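Local coordinates for protein 3,4-dihydroxy-2-butanone 4-phosphate synthase (Candida albicans, PDB 1TKS) that catalyses the conversion of D-ribulose 5-phosphate to formate and 3,4-dihydroxy-2-butanone 4-phosphate, a step of riboflavin biosynthesis, at residues R52-R66 against Q159-E171. Numbering follows the deposited sequence.
Sequences RYSSGYVCVPLSEER and QPAGVICELVRDE
With S55 OG set between its backbone N and carbonyl carbon (chi1 79°) and the chain of E166 bent at chi2 (84°), hydroxyl and carboxylate meet: S55 OG donates to E166 OE2 at 2.8 Å, on the syn side but 34° out of the carboxylate plane. S55 OG also accepts from Y57 N, an ST turn; one bond given and one taken restrain the hydroxyl's rotation. Water 1 lies near E166 OE1 and Y57 O. In the adjoining ST turn S54 OG, also hydrogen-bonded to L50 O, takes the N-H of G56 and lies 3.1 Å from C165 SG.

Beyond this bend, R52 NH1 reaches D170 OD1 at 2.8 Å in a salt bridge. The oxygen lies near the guanidinium plane, whereas the nitrogen comes from above the carboxylate plane.

Further on, C59 and I164 form an antiparallel hydrogen-bonded pair (C59 N to I164 O 3.1 Å, I164 N to C59 O 2.9 Å), and G162 N reaches P61 O at 3.0 Å. V58 CG1 packs against V163 CG2 at 3.5 Å, and L62 CD2 presses on A161 CB at 3.4 Å, unusually tight.

E166 touches D34 and P61 lies near T146; D34 and T146 probably bind ribulose 5-phosphate. Strand 59-63 pairs with 129-134 and strand 162-166 with 34-38: the antiparallel seam links two sheets beside the probable substrate site of a DHBP synthase.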
ATOM      1  N   ARG B  52       6.904   7.395  -2.663  1.00  8.08           N
ATOM      2  CA  ARG B  52       7.979   7.236  -3.638  1.00  7.92           C
ATOM      3  C   ARG B  52       9.130   6.334  -3.202  1.00  8.72           C
ATOM      4  O   ARG B  52       9.658   5.565  -4.008  1.00  9.61           O
ATOM      5  CB  ARG B  52       8.534   8.613  -4.020  1.00  8.78           C
ATOM      6  CG  ARG B  52       9.861   8.576  -4.762  1.00  8.66           C
ATOM      7  CD  ARG B  52       9.736   8.054  -6.184  1.00  9.28           C
ATOM      8  NE  ARG B  52      11.048   8.019  -6.823  1.00 10.86           N
ATOM      9  CZ  ARG B  52      11.966   7.086  -6.588  1.00 11.04           C
ATOM     10  NH1 ARG B  52      11.709   6.101  -5.740  1.00 11.80           N
ATOM     11  NH2 ARG B  52      13.151   7.152  -7.180  1.00 11.66           N
ATOM     12  N   TYR B  53       9.504   6.414  -1.929  1.00  8.61           N
ATOM     13  CA  TYR B  53      10.632   5.641  -1.426  1.00  8.93           C
ATOM     14  C   TYR B  53      10.282   4.491  -0.494  1.00  8.14           C
ATOM     15  O   TYR B  53      11.161   3.922   0.148  1.00  7.30           O
ATOM     16  CB  TYR B  53      11.613   6.589  -0.731  1.00  9.94           C
ATOM     17  CG  TYR B  53      12.191   7.631  -1.664  1.00  9.25           C
ATOM     18  CD1 TYR B  53      11.826   8.977  -1.569  1.00 10.98           C
ATOM     19  CD2 TYR B  53      13.084   7.261  -2.665  1.00 11.23           C
ATOM     20  CE1 TYR B  53      12.344   9.928  -2.458  1.00 11.51           C
ATOM     21  CE2 TYR B  53      13.602   8.195  -3.551  1.00 11.44           C
ATOM     22  CZ  TYR B  53      13.231   9.522  -3.446  1.00 12.50           C
ATOM     23  OH  TYR B  53      13.755  10.438  -4.337  1.00 15.47           O
ATOM     24  N   SER B  54       9.004   4.134  -0.439  1.00  8.90           N
ATOM     25  CA  SER B  54       8.572   3.062   0.448  1.00  8.66           C
ATOM     26  C   SER B  54       7.743   1.997  -0.246  1.00  8.88           C
ATOM     27  O   SER B  54       7.540   2.038  -1.459  1.00  8.42           O
ATOM     28  CB  SER B  54       7.749   3.644   1.593  1.00  8.38           C
ATOM     29  OG  SER B  54       6.445   3.955   1.129  1.00  8.97           O
ATOM     30  N   SER B  55       7.250   1.052   0.550  1.00  7.83           N
ATOM     31  CA  SER B  55       6.423  -0.036   0.047  1.00  7.92           C
ATOM     32  C   SER B  55       5.064   0.467  -0.403  1.00  7.49           C
ATOM     33  O   SER B  55       4.349  -0.243  -1.102  1.00  6.73           O
ATOM     34  CB  SER B  55       6.198  -1.085   1.138  1.00  8.35           C
ATOM     35  OG  SER B  55       5.193  -0.636   2.043  1.00  7.99           O
ATOM     36  N   GLY B  56       4.703   1.675   0.020  1.00  7.75           N
ATOM     37  CA  GLY B  56       3.417   2.232  -0.355  1.00  7.59           C
ATOM     38  C   GLY B  56       2.256   1.766   0.508  1.00  8.98           C
ATOM     39  O   GLY B  56       1.156   2.302   0.402  1.00  9.38           O
ATOM     40  N   TYR B  57       2.491   0.763   1.350  1.00  8.74           N
ATOM     41  CA  TYR B  57       1.461   0.247   2.256  1.00  7.98           C
ATOM     42  C   TYR B  57       1.512   1.202   3.447  1.00  8.04           C
ATOM     43  O   TYR B  57       1.988   0.850   4.523  1.00  8.24           O
ATOM     44  CB  TYR B  57       1.822  -1.184   2.691  1.00  9.22           C
ATOM     45  CG  TYR B  57       0.640  -2.062   3.046  1.00  9.12           C
ATOM     46  CD1 TYR B  57      -0.331  -2.364   2.096  1.00 11.29           C
ATOM     47  CD2 TYR B  57       0.505  -2.610   4.322  1.00 10.33           C
ATOM     48  CE1 TYR B  57      -1.408  -3.192   2.402  1.00 10.10           C
ATOM     49  CE2 TYR B  57      -0.574  -3.443   4.639  1.00 10.71           C
ATOM     50  CZ  TYR B  57      -1.522  -3.728   3.675  1.00 12.04           C
ATOM     51  OH  TYR B  57      -2.588  -4.554   3.961  1.00 14.23           O
ATOM     52  N   VAL B  58       1.017   2.419   3.236  1.00  7.08           N
ATOM     53  CA  VAL B  58       1.060   3.465   4.254  1.00  8.41           C
ATOM     54  C   VAL B  58       0.082   3.281   5.405  1.00  7.70           C
ATOM     55  O   VAL B  58      -1.133   3.192   5.206  1.00  8.27           O
ATOM     56  CB  VAL B  58       0.850   4.856   3.605  1.00  8.03           C
ATOM     57  CG1 VAL B  58       0.910   5.947   4.660  1.00  8.80           C
ATOM     58  CG2 VAL B  58       1.934   5.099   2.553  1.00  9.15           C
ATOM     59  N   CYS B  59       0.637   3.244   6.613  1.00  7.34           N
ATOM     60  CA  CYS B  59      -0.135   3.046   7.832  1.00  7.42           C
ATOM     61  C   CYS B  59      -0.145   4.270   8.737  1.00  7.94           C
ATOM     62  O   CYS B  59       0.784   5.079   8.726  1.00  7.29           O
ATOM     63  CB  CYS B  59       0.417   1.839   8.593  1.00  7.85           C
ATOM     64  SG  CYS B  59       0.316   0.280   7.669  1.00  9.65           S
ATOM     65  N   VAL B  60      -1.207   4.392   9.526  1.00  8.43           N
ATOM     66  CA  VAL B  60      -1.346   5.516  10.431  1.00  8.13           C
ATOM     67  C   VAL B  60      -1.555   5.057  11.870  1.00  8.14           C
ATOM     68  O   VAL B  60      -2.673   4.757  12.287  1.00  6.29           O
ATOM     69  CB  VAL B  60      -2.516   6.434   9.999  1.00  7.81           C
ATOM     70  CG1 VAL B  60      -2.710   7.551  11.015  1.00  7.58           C
ATOM     71  CG2 VAL B  60      -2.228   7.026   8.620  1.00  7.57           C
ATOM     72  N   PRO B  61      -0.459   4.964  12.640  1.00  8.40           N
ATOM     73  CA  PRO B  61      -0.546   4.544  14.041  1.00  8.83           C
ATOM     74  C   PRO B  61      -1.383   5.540  14.842  1.00  8.86           C
ATOM     75  O   PRO B  61      -1.185   6.751  14.736  1.00  9.95           O
ATOM     76  CB  PRO B  61       0.912   4.541  14.483  1.00  9.03           C
ATOM     77  CG  PRO B  61       1.617   4.100  13.254  1.00  9.61           C
ATOM     78  CD  PRO B  61       0.940   4.927  12.173  1.00  9.13           C
ATOM     79  N   LEU B  62      -2.320   5.016  15.627  1.00  9.06           N
ATOM     80  CA  LEU B  62      -3.192   5.819  16.476  1.00 10.99           C
ATOM     81  C   LEU B  62      -3.290   5.089  17.804  1.00 10.69           C
ATOM     82  O   LEU B  62      -3.051   3.884  17.866  1.00 10.68           O
ATOM     83  CB  LEU B  62      -4.597   5.915  15.875  1.00 11.59           C
ATOM     84  CG  LEU B  62      -4.741   6.520  14.481  1.00 14.81           C
ATOM     85  CD1 LEU B  62      -6.153   6.284  13.970  1.00 15.35           C
ATOM     86  CD2 LEU B  62      -4.418   8.003  14.535  1.00 14.83           C
ATOM     87  N   SER B  63      -3.629   5.796  18.874  1.00 10.88           N
ATOM     88  CA  SER B  63      -3.768   5.114  20.148  1.00 10.40           C
ATOM     89  C   SER B  63      -5.076   4.332  20.086  1.00 11.10           C
ATOM     90  O   SER B  63      -5.977   4.676  19.316  1.00 11.04           O
ATOM     91  CB  SER B  63      -3.822   6.120  21.299  1.00 10.36           C
ATOM     92  OG  SER B  63      -4.961   6.959  21.173  1.00 11.94           O
ATOM     93  N   GLU B  64      -5.179   3.270  20.877  1.00 10.95           N
ATOM     94  CA  GLU B  64      -6.407   2.481  20.905  1.00 11.46           C
ATOM     95  C   GLU B  64      -7.584   3.378  21.281  1.00 12.49           C
ATOM     96  O   GLU B  64      -8.678   3.243  20.732  1.00 12.30           O
ATOM     97  CB  GLU B  64      -6.280   1.333  21.914  1.00 11.89           C
ATOM     98  CG  GLU B  64      -5.580   0.100  21.347  1.00 13.39           C
ATOM     99  CD  GLU B  64      -5.340  -0.987  22.385  1.00 15.06           C
ATOM    100  OE1 GLU B  64      -6.108  -1.064  23.365  1.00 15.03           O
ATOM    101  OE2 GLU B  64      -4.391  -1.779  22.209  1.00 15.97           O
ATOM    102  N   GLU B  65      -7.350   4.301  22.210  1.00 12.96           N
ATOM    103  CA  GLU B  65      -8.405   5.197  22.653  1.00 12.95           C
ATOM    104  C   GLU B  65      -8.917   6.060  21.503  1.00 13.40           C
ATOM    105  O   GLU B  65     -10.125   6.269  21.369  1.00 13.39           O
ATOM    106  CB  GLU B  65      -7.918   6.081  23.807  1.00 14.38           C
ATOM    107  CG  GLU B  65      -9.014   6.364  24.826  1.00 15.04           C
ATOM    108  CD  GLU B  65      -8.569   7.242  25.979  1.00 14.82           C
ATOM    109  OE1 GLU B  65      -7.433   7.072  26.472  1.00 14.04           O
ATOM    110  OE2 GLU B  65      -9.376   8.096  26.405  1.00 16.94           O
ATOM    111  N   ARG B  66      -8.003   6.553  20.670  1.00 12.09           N
ATOM    112  CA  ARG B  66      -8.384   7.382  19.533  1.00 13.16           C
ATOM    113  C   ARG B  66      -9.112   6.560  18.474  1.00 13.17           C
ATOM    114  O   ARG B  66     -10.133   6.992  17.947  1.00 13.36           O
ATOM    115  CB  ARG B  66      -7.149   8.046  18.914  1.00 16.77           C
ATOM    116  CG  ARG B  66      -7.455   8.865  17.663  1.00 18.88           C
ATOM    117  CD  ARG B  66      -8.464   9.970  17.952  1.00 20.27           C
ATOM    118  NE  ARG B  66      -7.877  11.094  18.679  1.00 23.25           N
ATOM    119  CZ  ARG B  66      -7.086  12.010  18.128  1.00 24.13           C
ATOM    120  NH1 ARG B  66      -6.595  12.999  18.864  1.00 24.99           N
ATOM    121  NH2 ARG B  66      -6.787  11.944  16.838  1.00 26.24           N
ATOM    122  N   GLN B 159      -0.687  15.471  18.514  1.00 11.10           N
ATOM    123  CA  GLN B 159      -1.765  14.496  18.677  1.00 11.71           C
ATOM    124  C   GLN B 159      -1.131  13.105  18.629  1.00 11.98           C
ATOM    125  O   GLN B 159      -0.165  12.886  17.900  1.00 11.68           O
ATOM    126  CB  GLN B 159      -2.799  14.639  17.553  1.00 11.80           C
ATOM    127  CG  GLN B 159      -3.560  15.962  17.550  1.00 12.25           C
ATOM    128  CD  GLN B 159      -4.367  16.169  18.816  1.00 12.93           C
ATOM    129  OE1 GLN B 159      -5.033  15.252  19.296  1.00 13.30           O
ATOM    130  NE2 GLN B 159      -4.328  17.384  19.354  1.00 15.42           N
ATOM    131  N   PRO B 160      -1.662  12.150  19.410  1.00 13.22           N
ATOM    132  CA  PRO B 160      -1.146  10.775  19.461  1.00 13.40           C
ATOM    133  C   PRO B 160      -1.405  10.011  18.168  1.00 12.86           C
ATOM    134  O   PRO B 160      -2.105   8.999  18.158  1.00 14.41           O
ATOM    135  CB  PRO B 160      -1.891  10.176  20.651  1.00 15.31           C
ATOM    136  CG  PRO B 160      -3.221  10.871  20.575  1.00 16.24           C
ATOM    137  CD  PRO B 160      -2.810  12.306  20.321  1.00 13.80           C
ATOM    138  N   ALA B 161      -0.823  10.502  17.081  1.00 11.28           N
ATOM    139  CA  ALA B 161      -1.012   9.890  15.775  1.00  9.05           C
ATOM    140  C   ALA B 161       0.218  10.096  14.906  1.00  7.88           C
ATOM    141  O   ALA B 161       0.805  11.175  14.893  1.00  9.85           O
ATOM    142  CB  ALA B 161      -2.232  10.505  15.097  1.00  9.91           C
ATOM    143  N   GLY B 162       0.605   9.052  14.184  1.00  8.74           N
ATOM    144  CA  GLY B 162       1.753   9.152  13.300  1.00  8.26           C
ATOM    145  C   GLY B 162       1.446   8.472  11.980  1.00  7.98           C
ATOM    146  O   GLY B 162       0.343   7.969  11.775  1.00  8.63           O
ATOM    147  N   VAL B 163       2.413   8.466  11.071  1.00  7.90           N
ATOM    148  CA  VAL B 163       2.233   7.813   9.777  1.00  7.06           C
ATOM    149  C   VAL B 163       3.567   7.141   9.470  1.00  8.32           C
ATOM    150  O   VAL B 163       4.626   7.728   9.700  1.00  7.24           O
ATOM    151  CB  VAL B 163       1.827   8.835   8.674  1.00  7.26           C
ATOM    152  CG1 VAL B 163       2.843   9.963   8.586  1.00  8.35           C
ATOM    153  CG2 VAL B 163       1.690   8.132   7.329  1.00  7.96           C
ATOM    154  N   ILE B 164       3.524   5.908   8.971  1.00  7.57           N
ATOM    155  CA  ILE B 164       4.753   5.162   8.711  1.00  8.98           C
ATOM    156  C   ILE B 164       4.709   4.286   7.462  1.00  8.64           C
ATOM    157  O   ILE B 164       3.640   3.967   6.942  1.00  7.18           O
ATOM    158  CB  ILE B 164       5.099   4.230   9.917  1.00 10.63           C
ATOM    159  CG1 ILE B 164       4.107   3.062   9.996  1.00 13.65           C
ATOM    160  CG2 ILE B 164       5.032   5.012  11.227  1.00 14.02           C
ATOM    161  CD1 ILE B 164       4.465   2.017  11.066  1.00 17.89           C
ATOM    162  N   CYS B 165       5.891   3.901   6.985  1.00  8.56           N
ATOM    163  CA  CYS B 165       6.010   3.010   5.835  1.00  8.35           C
ATOM    164  C   CYS B 165       7.466   2.593   5.682  1.00  9.63           C
ATOM    165  O   CYS B 165       8.371   3.362   6.000  1.00  8.19           O
ATOM    166  CB  CYS B 165       5.499   3.677   4.557  1.00  8.74           C
ATOM    167  SG  CYS B 165       4.911   2.442   3.338  1.00  9.77           S
ATOM    168  N   GLU B 166       7.671   1.376   5.185  1.00  8.62           N
ATOM    169  CA  GLU B 166       9.000   0.785   5.012  1.00  9.16           C
ATOM    170  C   GLU B 166       9.824   1.318   3.845  1.00  9.30           C
ATOM    171  O   GLU B 166       9.350   1.348   2.712  1.00  9.06           O
ATOM    172  CB  GLU B 166       8.883  -0.734   4.832  1.00 10.35           C
ATOM    173  CG  GLU B 166       8.066  -1.472   5.881  1.00 11.92           C
ATOM    174  CD  GLU B 166       6.573  -1.464   5.596  1.00 13.27           C
ATOM    175  OE1 GLU B 166       5.839  -2.200   6.286  1.00 14.73           O
ATOM    176  OE2 GLU B 166       6.130  -0.727   4.691  1.00  9.20           O
ATOM    177  N   LEU B 167      11.062   1.718   4.119  1.00  9.37           N
ATOM    178  CA  LEU B 167      11.940   2.205   3.057  1.00  9.53           C
ATOM    179  C   LEU B 167      12.346   1.042   2.155  1.00  9.82           C
ATOM    180  O   LEU B 167      12.694  -0.034   2.640  1.00  8.47           O
ATOM    181  CB  LEU B 167      13.195   2.846   3.656  1.00  9.24           C
ATOM    182  CG  LEU B 167      13.049   4.297   4.119  1.00  9.92           C
ATOM    183  CD1 LEU B 167      14.192   4.649   5.049  1.00 11.53           C
ATOM    184  CD2 LEU B 167      13.017   5.227   2.913  1.00 10.05           C
ATOM    185  N   VAL B 168      12.299   1.260   0.845  1.00  9.08           N
ATOM    186  CA  VAL B 168      12.677   0.219  -0.109  1.00 10.67           C
ATOM    187  C   VAL B 168      13.667   0.754  -1.138  1.00 10.24           C
ATOM    188  O   VAL B 168      13.580   1.909  -1.572  1.00 10.44           O
ATOM    189  CB  VAL B 168      11.446  -0.367  -0.858  1.00 10.82           C
ATOM    190  CG1 VAL B 168      10.447  -0.938   0.139  1.00  9.89           C
ATOM    191  CG2 VAL B 168      10.795   0.695  -1.727  1.00 12.68           C
ATOM    192  N   ARG B 169      14.616  -0.098  -1.516  1.00 10.86           N
ATOM    193  CA  ARG B 169      15.646   0.254  -2.492  1.00 11.30           C
ATOM    194  C   ARG B 169      15.064   0.341  -3.895  1.00 11.52           C
ATOM    195  O   ARG B 169      14.264  -0.501  -4.298  1.00 11.57           O
ATOM    196  CB  ARG B 169      16.757  -0.799  -2.492  1.00 12.06           C
ATOM    197  CG  ARG B 169      17.608  -0.839  -1.234  1.00 13.52           C
ATOM    198  CD  ARG B 169      18.262  -2.207  -1.075  1.00 14.57           C
ATOM    199  NE  ARG B 169      18.966  -2.638  -2.281  1.00 15.91           N
ATOM    200  CZ  ARG B 169      20.110  -2.116  -2.713  1.00 17.25           C
ATOM    201  NH1 ARG B 169      20.673  -2.570  -3.825  1.00 17.70           N
ATOM    202  NH2 ARG B 169      20.695  -1.141  -2.032  1.00 18.13           N
ATOM    203  N   ASP B 170      15.477   1.351  -4.651  1.00 12.49           N
ATOM    204  CA  ASP B 170      14.984   1.504  -6.012  1.00 13.29           C
ATOM    205  C   ASP B 170      15.607   0.485  -6.965  1.00 14.30           C
ATOM    206  O   ASP B 170      15.008   0.132  -7.980  1.00 14.61           O
ATOM    207  CB  ASP B 170      15.266   2.918  -6.523  1.00 15.81           C
ATOM    208  CG  ASP B 170      14.566   3.980  -5.699  1.00 18.37           C
ATOM    209  OD1 ASP B 170      13.345   3.866  -5.504  1.00 20.62           O
ATOM    210  OD2 ASP B 170      15.243   4.917  -5.237  1.00 26.28           O
ATOM    211  N   GLU B 171      16.799   0.003  -6.629  1.00 13.99           N
ATOM    212  CA  GLU B 171      17.493  -0.957  -7.479  1.00 15.02           C
ATOM    213  C   GLU B 171      16.795  -2.304  -7.619  1.00 15.07           C
ATOM    214  O   GLU B 171      16.697  -2.849  -8.719  1.00 16.69           O
ATOM    215  CB  GLU B 171      18.917  -1.218  -6.965  1.00 15.88           C
ATOM    216  CG  GLU B 171      19.885  -0.042  -7.067  1.00 17.50           C
ATOM    217  CD  GLU B 171      19.791   0.920  -5.896  1.00 19.66           C
ATOM    218  OE1 GLU B 171      20.626   1.852  -5.831  1.00 21.13           O
ATOM    219  OE2 GLU B 171      18.891   0.751  -5.044  1.00 17.78           O
TER
HETATM  220  O   HOH W   1       3.208  -1.296   5.844  1.00 18.39           O
HETATM  221  O   HOH W   2       3.744   1.031   6.949  1.00 48.14           O